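Local coordinates for uncharacterized protein (Legionella pneumophila subsp. pneumophila str. Philadelphia 1, PDB 4EZI) that is of unknown function but has the alpha/beta-hydrolase fold and probably acts as a serine hydrolase, perhaps a lipase, at residues 201-206 with 297-302; 135-140 with 172-177; 129-134 with 222-227. One frame throughout, in Å; residues are numbered along the deposited sequence. Where two conformers were deposited one is given.

Contact 1: 201-206 with 297-302; sequences YGWEET and INFNHY
Phe299, the last residue of helix 292-299, lays its side chain across the start of helix 203-212. Both helices belong to the helical insertion between strands 193-197 and 310-314 of this alpha/beta-hydrolase fold. Followed outward, Phe299 CB first lies beside Trp203 CB. CG and CD1 then meet the benzo edge of the indole, CD1 coming within 3.7 Å of Trp203 CE3. The pair is an offset edge-to-face contact with the planes at 65°, in which indole C-H groups point at the phenyl face. Trp203 CG stands anti to its own N (chi1 175°), which swings the indole across Phe299, roughly at a right angle to it. Along the other edge of the ring, Phe299 CD2 lies 3.6 Å from Gly202 C, CE2 reaches Thr206 OG1, and the outermost atom, CZ, ends 3.9 Å from Thr206 CG2. A flat, broad residue suits this place because its breadth lets one ring touch Gly202, Trp203 and Thr206 at the start of the helix.

Asn300 adds the polar grip: its OD1 accepts Trp203 N-H at 2.8 Å, in the carbonyl plane, thereby satisfying an amide at the helix start. Gly202, the N-cap residue, has a phi of 90° that favours glycine, and water 1 joins its N to Phe299 O. Gly202 O accepts two bonds, with Thr206 N and Thr206 OG1 each 2.9 Å away on opposite faces of its carbonyl plane.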
# COMPACT_ATOMS: atom_id res chain seq x y z
N TYR A 201 4.40 11.57 -0.31
CA TYR A 201 5.83 11.80 -0.36
C TYR A 201 6.18 13.04 0.47
O TYR A 201 5.63 14.11 0.26
CB TYR A 201 6.33 12.04 -1.79
CG TYR A 201 6.09 10.92 -2.78
CD1 TYR A 201 6.97 9.85 -2.91
CD2 TYR A 201 4.98 10.94 -3.58
CE1 TYR A 201 6.74 8.83 -3.86
CE2 TYR A 201 4.73 9.94 -4.52
CZ TYR A 201 5.61 8.87 -4.63
OH TYR A 201 5.37 7.86 -5.52
N GLY A 202 7.09 12.85 1.40
CA GLY A 202 7.67 13.93 2.18
C GLY A 202 6.90 14.24 3.44
O GLY A 202 5.70 14.51 3.42
N TRP A 203 7.61 14.23 4.57
CA TRP A 203 6.99 14.50 5.86
C TRP A 203 6.38 15.90 5.89
O TRP A 203 5.21 16.07 6.19
CB TRP A 203 8.02 14.32 6.96
CG TRP A 203 7.51 14.68 8.30
CD1 TRP A 203 7.90 15.74 9.06
CD2 TRP A 203 6.44 14.04 9.02
NE1 TRP A 203 7.17 15.78 10.23
CE2 TRP A 203 6.27 14.75 10.22
CE3 TRP A 203 5.62 12.93 8.77
CZ2 TRP A 203 5.32 14.38 11.17
CZ3 TRP A 203 4.69 12.56 9.71
CH2 TRP A 203 4.54 13.29 10.90
N GLU A 204 7.21 16.91 5.61
CA GLU A 204 6.71 18.28 5.66
C GLU A 204 5.59 18.52 4.63
O GLU A 204 4.56 19.12 4.92
CB GLU A 204 7.85 19.29 5.49
CG GLU A 204 7.39 20.76 5.63
CD GLU A 204 8.52 21.78 5.50
OE1 GLU A 204 9.66 21.40 5.11
OE2 GLU A 204 8.25 22.98 5.81
N GLU A 205 5.80 18.05 3.41
CA GLU A 205 4.83 18.24 2.34
C GLU A 205 3.48 17.60 2.70
O GLU A 205 2.41 18.20 2.52
CB GLU A 205 5.36 17.70 1.00
CG GLU A 205 6.55 18.49 0.42
CD GLU A 205 7.89 18.28 1.17
OE1 GLU A 205 8.08 17.27 1.90
OE2 GLU A 205 8.78 19.15 0.98
N THR A 206 3.54 16.37 3.19
CA THR A 206 2.32 15.66 3.51
C THR A 206 1.64 16.26 4.74
O THR A 206 0.42 16.46 4.74
CB THR A 206 2.59 14.15 3.65
OG1 THR A 206 3.13 13.65 2.43
CG2 THR A 206 1.30 13.38 3.95
N ILE A 297 12.79 10.47 9.34
CA ILE A 297 13.38 9.17 9.02
C ILE A 297 12.28 8.16 8.65
O ILE A 297 12.42 7.42 7.69
CB ILE A 297 14.31 8.62 10.12
CG1 ILE A 297 15.50 9.58 10.33
CG2 ILE A 297 14.84 7.24 9.72
CD1 ILE A 297 16.41 9.75 9.11
N ASN A 298 11.20 8.11 9.43
CA ASN A 298 10.11 7.22 9.06
C ASN A 298 9.52 7.54 7.70
O ASN A 298 9.25 6.63 6.92
CB ASN A 298 9.02 7.24 10.12
CG ASN A 298 7.83 6.40 9.72
OD1 ASN A 298 7.95 5.17 9.59
ND2 ASN A 298 6.70 7.05 9.45
N PHE A 299 9.27 8.83 7.44
CA PHE A 299 8.44 9.19 6.31
C PHE A 299 9.17 9.31 5.00
O PHE A 299 8.57 9.08 3.97
CB PHE A 299 7.68 10.49 6.57
CG PHE A 299 6.28 10.48 6.05
CD1 PHE A 299 5.25 9.89 6.78
CD2 PHE A 299 5.96 11.05 4.83
CE1 PHE A 299 3.96 9.90 6.31
CE2 PHE A 299 4.67 11.04 4.36
CZ PHE A 299 3.67 10.46 5.10
N ASN A 300 10.43 9.76 5.03
CA ASN A 300 11.12 10.24 3.81
C ASN A 300 11.94 9.14 3.15
O ASN A 300 13.00 8.77 3.64
CB ASN A 300 11.99 11.45 4.14
CG ASN A 300 11.17 12.67 4.54
OD1 ASN A 300 9.95 12.71 4.31
ND2 ASN A 300 11.83 13.69 5.10
N HIS A 301 11.40 8.62 2.07
CA HIS A 301 12.00 7.51 1.33
C HIS A 301 11.94 7.77 -0.16
O HIS A 301 11.37 7.02 -0.93
CB HIS A 301 11.30 6.20 1.70
CG HIS A 301 11.46 5.84 3.14
ND1 HIS A 301 12.52 5.09 3.60
CD2 HIS A 301 10.71 6.14 4.23
CE1 HIS A 301 12.42 4.96 4.92
NE2 HIS A 301 11.34 5.61 5.32
N TYR A 302 12.56 8.87 -0.57
CA TYR A 302 12.58 9.22 -1.97
C TYR A 302 13.98 9.61 -2.41
O TYR A 302 14.13 10.29 -3.43
CB TYR A 302 11.57 10.33 -2.27
CG TYR A 302 11.68 11.52 -1.35
CD1 TYR A 302 12.59 12.52 -1.63
CD2 TYR A 302 10.91 11.64 -0.19
CE1 TYR A 302 12.75 13.62 -0.78
CE2 TYR A 302 11.06 12.74 0.66
CZ TYR A 302 11.98 13.72 0.36
OH TYR A 302 12.16 14.82 1.19
O HOH W 1 8.52 10.19 1.52
O HOH W 2 10.33 16.10 2.59

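Contact 2: 135-140 with 172-177; sequences ETLASS and GFSTIV
Leu137, Val177 and Ala138 account for most of the surface hidden where helix 134-154 crosses helix 170-185, which follows the presumed nucleophile elbow of the alpha/beta-hydrolase core. The short axes pass 8.2 Å apart at a signed angle of -72°, a steep crossing at which few residues can meet.

Leu137 has the largest share. It sits over Ser174, its two methyls CD1 and CD2 both 3.5 Å from Ser174 OG, while CD1 also comes to the edge of the neighbouring phenyl ring, 3.8 Å from Phe173 CD1. The branched end of leucine suits this place, since one fork can cover a small serine and still touch the aromatic rim beside it. Ala138, one residue on, is small enough to let the backbones draw near: its CB is 3.5 Å from Val177 O and 3.8 Å from Val177 CG2. That methyl is set between the backbone N and the carbonyl carbon of its own residue, a placement that turns it toward Ala138, whereas Val177 CG1 lies over one face of the Phe173 ring.

No hydrogen bond passes between 135-140 and 172-177. Ser174 OG, though pressed against leucine methyls, is hydrogen-bonded to Tyr118 OH and Glu170 O, so its polarity is met elsewhere. Cohesion here therefore rests on dispersion and shape, with the buried polar atom satisfied by partners beyond the crossing.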
# COMPACT_ATOMS: atom_id res chain seq x y z
N GLU A 135 9.25 0.85 8.36
CA GLU A 135 10.02 -0.35 8.63
C GLU A 135 9.20 -1.63 8.45
O GLU A 135 9.66 -2.58 7.81
CB GLU A 135 10.56 -0.28 10.05
CG GLU A 135 11.32 -1.50 10.54
CD GLU A 135 12.52 -1.89 9.71
OE1 GLU A 135 13.23 -0.98 9.21
OE2 GLU A 135 12.76 -3.13 9.56
N THR A 136 8.02 -1.66 9.06
CA THR A 136 7.19 -2.84 9.03
C THR A 136 6.31 -2.93 7.77
O THR A 136 5.98 -4.04 7.37
CB THR A 136 6.35 -3.04 10.30
OG1 THR A 136 5.58 -1.87 10.56
CG2 THR A 136 7.22 -3.41 11.50
N LEU A 137 5.93 -1.82 7.16
CA LEU A 137 5.27 -1.95 5.86
C LEU A 137 6.22 -2.64 4.87
O LEU A 137 5.84 -3.53 4.12
CB LEU A 137 4.81 -0.60 5.33
CG LEU A 137 3.57 -0.00 6.00
CD1 LEU A 137 3.31 1.42 5.53
CD2 LEU A 137 2.32 -0.89 5.80
N ALA A 138 7.50 -2.27 4.92
CA ALA A 138 8.49 -2.86 4.01
C ALA A 138 8.71 -4.34 4.36
O ALA A 138 8.62 -5.22 3.49
CB ALA A 138 9.81 -2.08 4.09
N SER A 139 9.00 -4.65 5.62
CA SER A 139 9.34 -6.02 5.96
C SER A 139 8.14 -6.95 5.83
O SER A 139 8.28 -8.07 5.34
CB SER A 139 9.93 -6.10 7.39
OG SER A 139 9.07 -5.55 8.36
N SER A 140 6.95 -6.50 6.23
CA SER A 140 5.78 -7.34 6.12
C SER A 140 5.45 -7.65 4.65
O SER A 140 4.99 -8.75 4.34
CB SER A 140 4.56 -6.75 6.84
OG SER A 140 4.09 -5.57 6.22
N GLY A 172 1.09 2.93 -1.88
CA GLY A 172 2.14 3.53 -2.69
C GLY A 172 3.39 3.75 -1.86
O GLY A 172 4.50 3.50 -2.32
N PHE A 173 3.20 4.24 -0.64
CA PHE A 173 4.29 4.35 0.32
C PHE A 173 4.89 2.97 0.63
O PHE A 173 6.10 2.79 0.59
CB PHE A 173 3.76 5.08 1.56
CG PHE A 173 4.76 5.26 2.67
CD1 PHE A 173 4.94 4.31 3.66
CD2 PHE A 173 5.49 6.43 2.76
CE1 PHE A 173 5.82 4.52 4.70
CE2 PHE A 173 6.36 6.65 3.81
CZ PHE A 173 6.55 5.69 4.76
N SER A 174 4.04 1.98 0.90
CA SER A 174 4.54 0.63 1.17
C SER A 174 5.39 0.12 0.01
O SER A 174 6.40 -0.53 0.22
CB SER A 174 3.37 -0.31 1.35
OG SER A 174 2.54 0.09 2.42
N THR A 175 4.94 0.39 -1.22
CA THR A 175 5.65 -0.06 -2.40
C THR A 175 7.05 0.55 -2.48
O THR A 175 8.04 -0.15 -2.76
CB THR A 175 4.83 0.27 -3.66
OG1 THR A 175 3.62 -0.47 -3.64
CG2 THR A 175 5.58 -0.04 -4.95
N ILE A 176 7.15 1.86 -2.24
CA ILE A 176 8.44 2.54 -2.27
C ILE A 176 9.38 2.00 -1.19
O ILE A 176 10.56 1.72 -1.47
CB ILE A 176 8.26 4.05 -2.13
CG1 ILE A 176 7.71 4.66 -3.43
CG2 ILE A 176 9.56 4.75 -1.68
CD1 ILE A 176 8.82 4.77 -4.56
N VAL A 177 8.89 1.81 0.04
CA VAL A 177 9.77 1.33 1.11
C VAL A 177 10.13 -0.15 0.93
O VAL A 177 11.26 -0.56 1.24
CB VAL A 177 9.23 1.67 2.53
CG1 VAL A 177 9.12 3.19 2.68
CG2 VAL A 177 7.91 0.96 2.85

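Contact 3: 129-134 with 222-227; sequences HPYVQA and LAYFFY
Tyr131 and Tyr224 lie almost flat upon each other in an offset stack, their ring centroids 4.2 Å apart and their planes inclined by only 19°. The overlap is uneven: Tyr224 CD2 sits over the centre of the Tyr131 ring, whereas Tyr131 CB is placed above the Tyr224 centroid and makes a CH-pi contact with that face. Val132 CG2 covers the opposite face of Tyr131, 3.5 Å above its plane, so the phenol is held between an aromatic ring and a methyl. At its rim, Tyr131 CD2 runs up against the helix backbone, 3.5 Å from Phe225 N.

His129 meets the far end of Tyr224. Its CB is 3.2 Å from Tyr224 OH, and the imidazole and phenol planes are inclined at 56°, oblique to each other. The three rings form an aromatic cluster between the loop that follows strand 112-116, part of the alpha/beta-hydrolase core, and helix 218-233 of the helical insertion. A type II turn from Pro130 to Gln133 shapes the loop and gives Val132 its positive phi. Polar ends of the cluster are tied elsewhere, Tyr131 OH to Thr83 OG1, Tyr224 OH to Arg84 O and His129 NE2 to Glu170 OE2; tyrosine and histidine thus supply both flat packing surfaces and fixed polar ends.

Phe225, with CG anti to the backbone N (chi1 -179°), extends along the turn instead of joining the stack. Its CD1 approaches Tyr131 O at 3.3 Å, and its edge points at Val132 O. Water 4 bridges the two backbones, donating to Tyr131 O at 2.7 Å and to Phe225 O at 2.9 Å while accepting from Gln133 NE2.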
# COMPACT_ATOMS: atom_id res chain seq x y z
N HIS A 129 -3.04 -1.68 13.35
CA HIS A 129 -2.13 -1.56 12.22
C HIS A 129 -1.10 -0.46 12.48
O HIS A 129 -1.49 0.64 12.84
CB HIS A 129 -2.98 -1.20 10.99
CG HIS A 129 -2.19 -0.92 9.76
ND1 HIS A 129 -1.27 -1.78 9.24
CD2 HIS A 129 -2.15 0.20 8.99
CE1 HIS A 129 -0.69 -1.20 8.19
NE2 HIS A 129 -1.21 -0.00 8.01
N PRO A 130 0.21 -0.75 12.26
CA PRO A 130 1.25 0.30 12.28
C PRO A 130 1.19 1.08 10.97
O PRO A 130 1.69 0.66 9.94
CB PRO A 130 2.56 -0.49 12.45
CG PRO A 130 2.13 -1.91 12.75
CD PRO A 130 0.81 -2.08 12.08
N TYR A 131 0.53 2.23 11.02
CA TYR A 131 0.03 2.92 9.84
C TYR A 131 1.08 3.86 9.26
O TYR A 131 1.60 4.75 9.94
CB TYR A 131 -1.23 3.69 10.24
CG TYR A 131 -1.89 4.44 9.12
CD1 TYR A 131 -2.23 3.84 7.91
CD2 TYR A 131 -2.19 5.77 9.26
CE1 TYR A 131 -2.88 4.53 6.90
CE2 TYR A 131 -2.85 6.48 8.27
CZ TYR A 131 -3.17 5.87 7.10
OH TYR A 131 -3.80 6.62 6.14
N VAL A 132 1.41 3.68 8.00
CA VAL A 132 2.45 4.50 7.34
C VAL A 132 3.74 4.48 8.18
O VAL A 132 4.42 5.49 8.29
CB VAL A 132 1.98 5.95 6.97
CG1 VAL A 132 2.84 6.47 5.79
CG2 VAL A 132 0.51 6.00 6.62
N GLN A 133 4.08 3.29 8.68
CA GLN A 133 5.35 3.03 9.37
C GLN A 133 6.23 2.23 8.43
O GLN A 133 5.97 1.05 8.13
CB GLN A 133 5.11 2.34 10.71
CG GLN A 133 4.39 3.27 11.71
CD GLN A 133 4.16 2.66 13.09
OE1 GLN A 133 4.94 1.81 13.54
NE2 GLN A 133 3.09 3.07 13.76
N ALA A 134 7.27 2.90 7.91
CA ALA A 134 8.08 2.36 6.84
C ALA A 134 8.69 1.00 7.16
O ALA A 134 8.68 0.10 6.33
CB ALA A 134 9.19 3.34 6.48
N LEU A 222 -4.97 11.31 9.89
CA LEU A 222 -4.09 11.84 10.94
C LEU A 222 -4.38 11.19 12.28
O LEU A 222 -3.45 10.92 13.04
CB LEU A 222 -4.20 13.36 11.03
CG LEU A 222 -3.62 14.09 9.81
CD1 LEU A 222 -4.01 15.56 9.85
CD2 LEU A 222 -2.11 13.94 9.70
N ALA A 223 -5.65 10.97 12.57
CA ALA A 223 -6.02 10.27 13.81
C ALA A 223 -5.37 8.87 13.83
O ALA A 223 -4.73 8.47 14.81
CB ALA A 223 -7.53 10.17 13.89
N TYR A 224 -5.50 8.16 12.72
CA TYR A 224 -4.92 6.81 12.62
C TYR A 224 -3.41 6.86 12.78
O TYR A 224 -2.79 6.07 13.51
CB TYR A 224 -5.32 6.22 11.26
CG TYR A 224 -5.26 4.73 11.01
CD1 TYR A 224 -5.04 3.80 12.01
CD2 TYR A 224 -5.52 4.25 9.75
CE1 TYR A 224 -5.13 2.44 11.75
CE2 TYR A 224 -5.62 2.88 9.48
CZ TYR A 224 -5.41 1.98 10.48
OH TYR A 224 -5.54 0.63 10.24
N PHE A 225 -2.77 7.80 12.09
CA PHE A 225 -1.34 7.87 12.08
C PHE A 225 -0.76 8.14 13.47
O PHE A 225 0.12 7.43 13.93
CB PHE A 225 -0.84 8.94 11.08
CG PHE A 225 0.66 9.02 11.02
CD1 PHE A 225 1.38 8.05 10.34
CD2 PHE A 225 1.36 9.99 11.71
CE1 PHE A 225 2.74 8.04 10.32
CE2 PHE A 225 2.75 9.98 11.68
CZ PHE A 225 3.43 9.01 10.99
N PHE A 226 -1.23 9.19 14.12
CA PHE A 226 -0.67 9.53 15.42
C PHE A 226 -1.10 8.57 16.52
O PHE A 226 -0.33 8.30 17.44
CB PHE A 226 -0.91 11.01 15.77
CG PHE A 226 -0.09 11.94 14.92
CD1 PHE A 226 1.28 12.02 15.09
CD2 PHE A 226 -0.68 12.69 13.95
CE1 PHE A 226 2.06 12.86 14.30
CE2 PHE A 226 0.09 13.54 13.15
CZ PHE A 226 1.45 13.61 13.32
N TYR A 227 -2.32 8.02 16.43
CA TYR A 227 -2.73 7.01 17.41
C TYR A 227 -1.82 5.78 17.31
O TYR A 227 -1.31 5.26 18.32
CB TYR A 227 -4.21 6.66 17.23
CG TYR A 227 -4.66 5.55 18.12
CD1 TYR A 227 -4.53 5.62 19.49
CD2 TYR A 227 -5.20 4.39 17.61
CE1 TYR A 227 -4.92 4.58 20.33
CE2 TYR A 227 -5.60 3.35 18.43
CZ TYR A 227 -5.44 3.44 19.80
OH TYR A 227 -5.84 2.40 20.63
O HOH W 3 -5.82 -1.28 12.90
O HOH W 4 1.47 5.20 12.61

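The three contacts form a compact triangle, their centres 13 to 14 Å apart. Asn298 of contact 1 reaches the loop of contact 3 through probable hydrogen bonds, OD1 to Ala134 N at 2.9 Å and ND2 to Val132 O at 3.0 Å. Phe173 of contact 2 lies among the others, its CE2 3.3 Å from Phe299 O and its CD1 3.7 Å from Val132 CG1. Contacts 1 and 3 bring in the helical insertion, contact 2 the core. Phe173 and Tyr131 lie near a probable triad of Ser169, His351 and Asp318. Bound PEG, probably from crystallisation, is found about 3 Å from the Tyr131 side chain and, whether or not the same molecule, about 4 Å from that of Thr206.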